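Local atomic coordinates of sortase (PDB entry 5GO5), a protein that is a class E sortase, probably a housekeeping cysteine transpeptidase that cleaves a sorting signal in surface proteins and joins them to the cell wall. Residues A[52-57]-A[120-125]; A[127-132]-A[186-191]. All coordinates share one frame; numbering follows the deposited sequence.

Contact 1. Residues A[52-57]-A[120-125]; sequences AVMYIP and VVLTDG
Met54 and Leu122 sit side by side on the inner face of two antiparallel strands, 52-55 and 120-123. The CG of Met54 stands anti to the backbone N (chi1 -170°), and the chain stays extended until it bends at the sulfur. The bend at chi3 sets the terminal methyl beside the leucine, Met54 CE 4.0 Å from Leu122 CD2. On the other flank Met54 SD lies 3.9 Å from Val120 CG1. The end of Met54 thus spans Val120 and Leu122, sulfur to the valine and methyl to the leucine. The same Val120 CG1 also meets Ile56 CG1, so this one methyl lies between the methionine and the isoleucine. Ala52 is the small end of the row, with its CB 4.2 Å from Leu122 CD2. Leu164, Leu166, Phe95 and Val97 from strands across the core pack against this layer.

The other face carries Val53, Tyr55, Val121 and Thr123. With CG beside its backbone N (chi1 -58°), the Tyr55 ring leans back along its own strand toward Val53. Thr123 CG2 meets the ring edge, 4.1 Å from Tyr55 CE1. That methyl also touches Val53 CB, so it fits between valine and tyrosine. Thr123 OG1 accepts from Gly125 N, two residues on, at 2.9 Å, which makes an ST turn. Leu199 and Asn64 pack on Tyr55 from loops.

Four backbone bonds join the strands in two reciprocal pairs, Val53 with Thr123 and Tyr55 with Val121. Tyr55 N to Val121 O is the shortest at 2.8 Å. Met54 and Leu122 form the non-hydrogen-bonded pair between them. Here Leu122 CA also makes a CA-H...O contact with Val53 O, at 3.1 Å. The sortase fold is a beta-barrel, and this ladder closes it by pairing the first strand, 50-55, with strand 119-123.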
loop_
_atom_site.group_PDB
_atom_site.type_symbol
_atom_site.label_atom_id
_atom_site.label_comp_id
_atom_site.label_asym_id
_atom_site.label_seq_id
_atom_site.Cartn_x
_atom_site.Cartn_y
_atom_site.Cartn_z
ATOM N N ALA A 52 -10.987 2.137 2.156
ATOM C CA ALA A 52 -10.139 1.938 3.285
ATOM C C ALA A 52 -9.387 3.186 3.582
ATOM O O ALA A 52 -9.369 4.148 2.789
ATOM C CB ALA A 52 -9.171 0.751 3.073
ATOM N N VAL A 53 -8.765 3.220 4.763
ATOM C CA VAL A 53 -7.839 4.288 5.098
ATOM C C VAL A 53 -6.488 3.653 5.438
ATOM O O VAL A 53 -6.463 2.623 6.152
ATOM C CB VAL A 53 -8.308 5.130 6.319
ATOM C CG1 VAL A 53 -7.337 6.223 6.640
ATOM C CG2 VAL A 53 -9.697 5.686 6.086
ATOM N N MET A 54 -5.418 4.298 4.975
ATOM C CA MET A 54 -4.057 3.865 5.218
ATOM C C MET A 54 -3.347 4.814 6.161
ATOM O O MET A 54 -3.445 6.026 6.026
ATOM C CB MET A 54 -3.280 3.739 3.905
ATOM C CG MET A 54 -1.914 3.056 4.030
ATOM S SD MET A 54 -0.971 2.991 2.477
ATOM C CE MET A 54 -1.986 1.910 1.487
ATOM N N TYR A 55 -2.547 4.221 7.039
ATOM C CA TYR A 55 -1.636 4.913 7.929
ATOM C C TYR A 55 -0.255 4.271 7.815
ATOM O O TYR A 55 -0.149 3.053 7.755
ATOM C CB TYR A 55 -2.119 4.741 9.384
ATOM C CG TYR A 55 -3.529 5.239 9.649
ATOM C CD1 TYR A 55 -4.661 4.455 9.374
ATOM C CD2 TYR A 55 -3.753 6.565 10.152
ATOM C CE1 TYR A 55 -5.951 4.937 9.586
ATOM C CE2 TYR A 55 -5.021 7.018 10.366
ATOM C CZ TYR A 55 -6.128 6.238 10.070
ATOM O OH TYR A 55 -7.391 6.704 10.274
ATOM N N ILE A 56 0.800 5.079 7.812
ATOM C CA ILE A 56 2.173 4.584 7.773
ATOM C C ILE A 56 2.962 5.418 8.777
ATOM O O ILE A 56 3.301 6.539 8.467
ATOM C CB ILE A 56 2.782 4.697 6.391
ATOM C CG1 ILE A 56 1.930 3.919 5.361
ATOM C CG2 ILE A 56 4.193 4.159 6.381
ATOM C CD1 ILE A 56 2.396 4.088 3.932
ATOM N N PRO A 57 3.210 4.858 9.949
ATOM C CA PRO A 57 3.896 5.643 11.007
ATOM C C PRO A 57 5.203 6.319 10.533
ATOM O O PRO A 57 5.479 7.471 10.898
ATOM C CB PRO A 57 4.104 4.591 12.067
ATOM C CG PRO A 57 2.886 3.732 12.003
ATOM C CD PRO A 57 2.604 3.637 10.506
ATOM N N VAL A 120 2.639 -0.789 7.618
ATOM C CA VAL A 120 1.623 -0.156 6.780
ATOM C C VAL A 120 0.292 -0.687 7.259
ATOM O O VAL A 120 0.064 -1.881 7.229
ATOM C CB VAL A 120 1.850 -0.487 5.276
ATOM C CG1 VAL A 120 0.764 0.117 4.427
ATOM C CG2 VAL A 120 3.248 -0.051 4.814
ATOM N N VAL A 121 -0.560 0.202 7.773
ATOM C CA VAL A 121 -1.743 -0.169 8.500
ATOM C C VAL A 121 -2.965 0.336 7.768
ATOM O O VAL A 121 -2.979 1.512 7.377
ATOM C CB VAL A 121 -1.741 0.427 9.918
ATOM C CG1 VAL A 121 -2.977 0.017 10.692
ATOM C CG2 VAL A 121 -0.499 -0.068 10.671
ATOM N N LEU A 122 -3.951 -0.537 7.555
ATOM C CA LEU A 122 -5.208 -0.132 6.970
ATOM C C LEU A 122 -6.388 -0.533 7.793
ATOM O O LEU A 122 -6.378 -1.574 8.473
ATOM C CB LEU A 122 -5.414 -0.710 5.577
ATOM C CG LEU A 122 -4.405 -0.222 4.539
ATOM C CD1 LEU A 122 -3.227 -1.163 4.374
ATOM C CD2 LEU A 122 -5.046 0.073 3.186
ATOM N N THR A 123 -7.430 0.284 7.708
ATOM C CA THR A 123 -8.723 -0.078 8.232
ATOM C C THR A 123 -9.759 -0.053 7.113
ATOM O O THR A 123 -9.737 0.855 6.260
ATOM C CB THR A 123 -9.193 0.799 9.426
ATOM O OG1 THR A 123 -10.542 0.450 9.749
ATOM C CG2 THR A 123 -9.083 2.287 9.136
ATOM N N ASP A 124 -10.629 -1.043 7.123
ATOM C CA ASP A 124 -11.832 -1.059 6.243
ATOM C C ASP A 124 -13.097 -0.664 6.999
ATOM O O ASP A 124 -14.201 -0.827 6.469
ATOM C CB ASP A 124 -12.025 -2.401 5.551
ATOM C CG ASP A 124 -12.250 -3.548 6.511
ATOM O OD1 ASP A 124 -12.340 -3.303 7.713
ATOM O OD2 ASP A 124 -12.229 -4.725 6.062
ATOM N N GLY A 125 -12.946 -0.216 8.234
ATOM C CA GLY A 125 -14.086 0.111 9.065
ATOM C C GLY A 125 -14.502 -0.988 10.016
ATOM O O GLY A 125 -15.234 -0.728 11.003
#

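Contact 2. Residues A[127-132]-A[186-191]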
loop_
_atom_site.group_PDB
_atom_site.type_symbol
_atom_site.label_atom_id
_atom_site.label_comp_id
_atom_site.label_asym_id
_atom_site.label_seq_id
_atom_site.Cartn_x
_atom_site.Cartn_y
_atom_site.Cartn_z
ATOM N N THR A 127 -12.043 -4.026 10.395
ATOM C CA THR A 127 -10.774 -4.650 10.786
ATOM C C THR A 127 -9.581 -3.747 10.524
ATOM O O THR A 127 -9.539 -3.039 9.512
ATOM C CB THR A 127 -10.593 -5.962 9.992
ATOM O OG1 THR A 127 -11.743 -6.822 10.182
ATOM C CG2 THR A 127 -9.337 -6.723 10.330
ATOM N N TRP A 128 -8.614 -3.799 11.433
ATOM C CA TRP A 128 -7.332 -3.213 11.261
ATOM C C TRP A 128 -6.374 -4.271 10.754
ATOM O O TRP A 128 -6.210 -5.292 11.390
ATOM C CB TRP A 128 -6.755 -2.750 12.584
ATOM C CG TRP A 128 -7.397 -1.484 13.135
ATOM C CD1 TRP A 128 -8.253 -1.395 14.178
ATOM C CD2 TRP A 128 -7.172 -0.158 12.670
ATOM N NE1 TRP A 128 -8.593 -0.065 14.408
ATOM C CE2 TRP A 128 -7.929 0.712 13.493
ATOM C CE3 TRP A 128 -6.390 0.382 11.653
ATOM C CZ2 TRP A 128 -7.934 2.081 13.308
ATOM C CZ3 TRP A 128 -6.374 1.743 11.493
ATOM C CH2 TRP A 128 -7.148 2.567 12.302
ATOM N N PHE A 129 -5.705 -3.972 9.648
ATOM C CA PHE A 129 -4.730 -4.864 9.025
ATOM C C PHE A 129 -3.376 -4.233 9.184
ATOM O O PHE A 129 -3.165 -3.100 8.716
ATOM C CB PHE A 129 -5.053 -5.002 7.520
ATOM C CG PHE A 129 -6.401 -5.590 7.223
ATOM C CD1 PHE A 129 -7.542 -4.786 7.198
ATOM C CD2 PHE A 129 -6.543 -6.967 7.008
ATOM C CE1 PHE A 129 -8.800 -5.336 6.924
ATOM C CE2 PHE A 129 -7.801 -7.519 6.714
ATOM C CZ PHE A 129 -8.916 -6.699 6.680
ATOM N N THR A 130 -2.416 -4.959 9.768
ATOM C CA THR A 130 -1.059 -4.482 9.863
ATOM C C THR A 130 -0.176 -5.287 8.949
ATOM O O THR A 130 0.009 -6.482 9.192
ATOM C CB THR A 130 -0.499 -4.592 11.298
ATOM O OG1 THR A 130 -1.314 -3.797 12.167
ATOM C CG2 THR A 130 0.895 -4.087 11.379
ATOM N N TYR A 131 0.373 -4.619 7.928
ATOM C CA TYR A 131 1.371 -5.192 7.065
ATOM C C TYR A 131 2.761 -4.736 7.479
ATOM O O TYR A 131 2.924 -3.630 8.014
ATOM C CB TYR A 131 1.113 -4.799 5.616
ATOM C CG TYR A 131 -0.097 -5.403 4.965
ATOM C CD1 TYR A 131 -1.367 -4.841 5.106
ATOM C CD2 TYR A 131 0.004 -6.568 4.165
ATOM C CE1 TYR A 131 -2.487 -5.382 4.460
ATOM C CE2 TYR A 131 -1.110 -7.098 3.520
ATOM C CZ TYR A 131 -2.351 -6.517 3.671
ATOM O OH TYR A 131 -3.409 -7.093 2.979
ATOM N N VAL A 132 3.765 -5.549 7.204
ATOM C CA VAL A 132 5.158 -5.201 7.524
ATOM C C VAL A 132 6.024 -5.271 6.282
ATOM O O VAL A 132 6.015 -6.270 5.593
ATOM C CB VAL A 132 5.703 -6.132 8.598
ATOM C CG1 VAL A 132 7.205 -5.853 8.830
ATOM C CG2 VAL A 132 4.929 -5.902 9.877
ATOM N N ASP A 186 0.983 -9.053 8.829
ATOM C CA ASP A 186 1.465 -9.543 10.125
ATOM C C ASP A 186 0.361 -9.839 11.090
ATOM O O ASP A 186 0.422 -10.840 11.813
ATOM C CB ASP A 186 2.421 -8.523 10.729
ATOM C CG ASP A 186 2.979 -8.967 12.107
ATOM O OD1 ASP A 186 3.758 -9.897 12.146
ATOM O OD2 ASP A 186 2.539 -8.420 13.114
ATOM N N SER A 187 -0.651 -8.981 11.142
ATOM C CA SER A 187 -1.692 -9.114 12.143
ATOM C C SER A 187 -2.977 -8.445 11.705
ATOM O O SER A 187 -2.980 -7.613 10.800
ATOM C CB SER A 187 -1.187 -8.604 13.479
ATOM O OG SER A 187 -0.807 -7.279 13.405
ATOM N N THR A 188 -4.054 -8.883 12.330
ATOM C CA THR A 188 -5.368 -8.265 12.194
ATOM C C THR A 188 -5.946 -8.072 13.592
ATOM O O THR A 188 -5.628 -8.826 14.510
ATOM C CB THR A 188 -6.358 -9.133 11.396
ATOM O OG1 THR A 188 -6.463 -10.468 11.997
ATOM C CG2 THR A 188 -5.967 -9.240 9.990
ATOM N N GLN A 189 -6.833 -7.084 13.735
ATOM C CA GLN A 189 -7.665 -7.001 14.957
ATOM C C GLN A 189 -8.910 -6.220 14.625
ATOM O O GLN A 189 -8.916 -5.381 13.710
ATOM C CB GLN A 189 -6.922 -6.394 16.130
ATOM C CG GLN A 189 -6.572 -4.927 16.020
ATOM C CD GLN A 189 -5.736 -4.429 17.188
ATOM O OE1 GLN A 189 -4.625 -4.905 17.422
ATOM N NE2 GLN A 189 -6.249 -3.427 17.917
ATOM N N PRO A 190 -9.998 -6.443 15.368
ATOM C CA PRO A 190 -11.206 -5.679 15.114
ATOM C C PRO A 190 -11.096 -4.232 15.564
ATOM O O PRO A 190 -10.315 -3.890 16.462
ATOM C CB PRO A 190 -12.282 -6.382 15.961
ATOM C CG PRO A 190 -11.619 -7.488 16.643
ATOM C CD PRO A 190 -10.161 -7.440 16.455
ATOM N N VAL A 191 -11.832 -3.361 14.880
ATOM C CA VAL A 191 -11.860 -1.947 15.295
ATOM C C VAL A 191 -12.440 -1.780 16.726
ATOM O O VAL A 191 -12.048 -0.868 17.425
ATOM C CB VAL A 191 -12.597 -1.048 14.307
ATOM C CG1 VAL A 191 -11.900 -1.075 12.939
ATOM C CG2 VAL A 191 -14.066 -1.392 14.249
HETATM O O HOH W 1 -10.303 1.194 16.328
#
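The Trp128 indole meets Val191 and Pro190 where strand 186-190 ends. Pro190 O and a water lie at the edge of the indole, in its plane. Val191 crosses the indole at about a right angle, and its CG1 comes to 3.8 Å from Trp128 NE1. Trp128 NE1 donates a hydrogen bond to the oxygen of the water at 2.9 Å, and the water in turn donates to Val191 O. Val121 and Thr123 of strand 119-123 touch the same ring, as do Pro196 and Leu199 from the C-terminal tail. The Phe129 ring lies on the opposite face of the sheet. Thr127 CG2 rests over one of its faces, 3.6 Å above the plane and offset toward the rim. Thr188 CG2 approaches Phe129 obliquely, 3.8 Å from CD2. Phe129 also packs on Leu89 and Leu185.

The strands run antiparallel. Trp128 and Gln189 exchange two backbone bonds, and Trp128 N to Gln189 O is nearly straight, 169° at the hydrogen. Thr130 N donates to Ser187 O. Thr130 O, in contrast, takes two donors, Asp186 N at 2.8 Å and Ser187 N at 3.2 Å. Two residues, Asp186 and Ser187, stand opposite the single Thr130: a classic beta bulge. Beside it Asp186 CB packs on Val132 CG2 at 3.7 Å, the two side chains lying alongside each other. Ser187 OG touches Thr130 CB. The side-chain NE2 of Gln189 donates to Gly194 O.

The chemistry is mostly backbone pairing, with polar side chains on a surface stretch and two aromatic rings on opposite faces. Thr130 O, gripped by two N-H groups, keeps the strands paired through the bulge, and the water ties the indole N-H to the chain just past the strand.

In the fold
Contact 1 and contact 2 lie in one sheet, their centres about 9 Å apart. Both segments of contact 1 precede those of contact 2 in the chain. Strands 119-123 and 127-140 follow each other and are neighbours, so the four strands run 50-55, 119-123, 127-140, 178-190 across the sheet. The two contacts thus join four neighbouring strands at the place where the sheet closes on itself. Leu122 O with Phe129 N and Val120 O with Tyr131 N are probable hydrogen bonds between the contacts. Contact 1 is buried and contact 2 is nearer the surface. Both lie away from the predicted catalytic residues and form part of the sortase-fold scaffold.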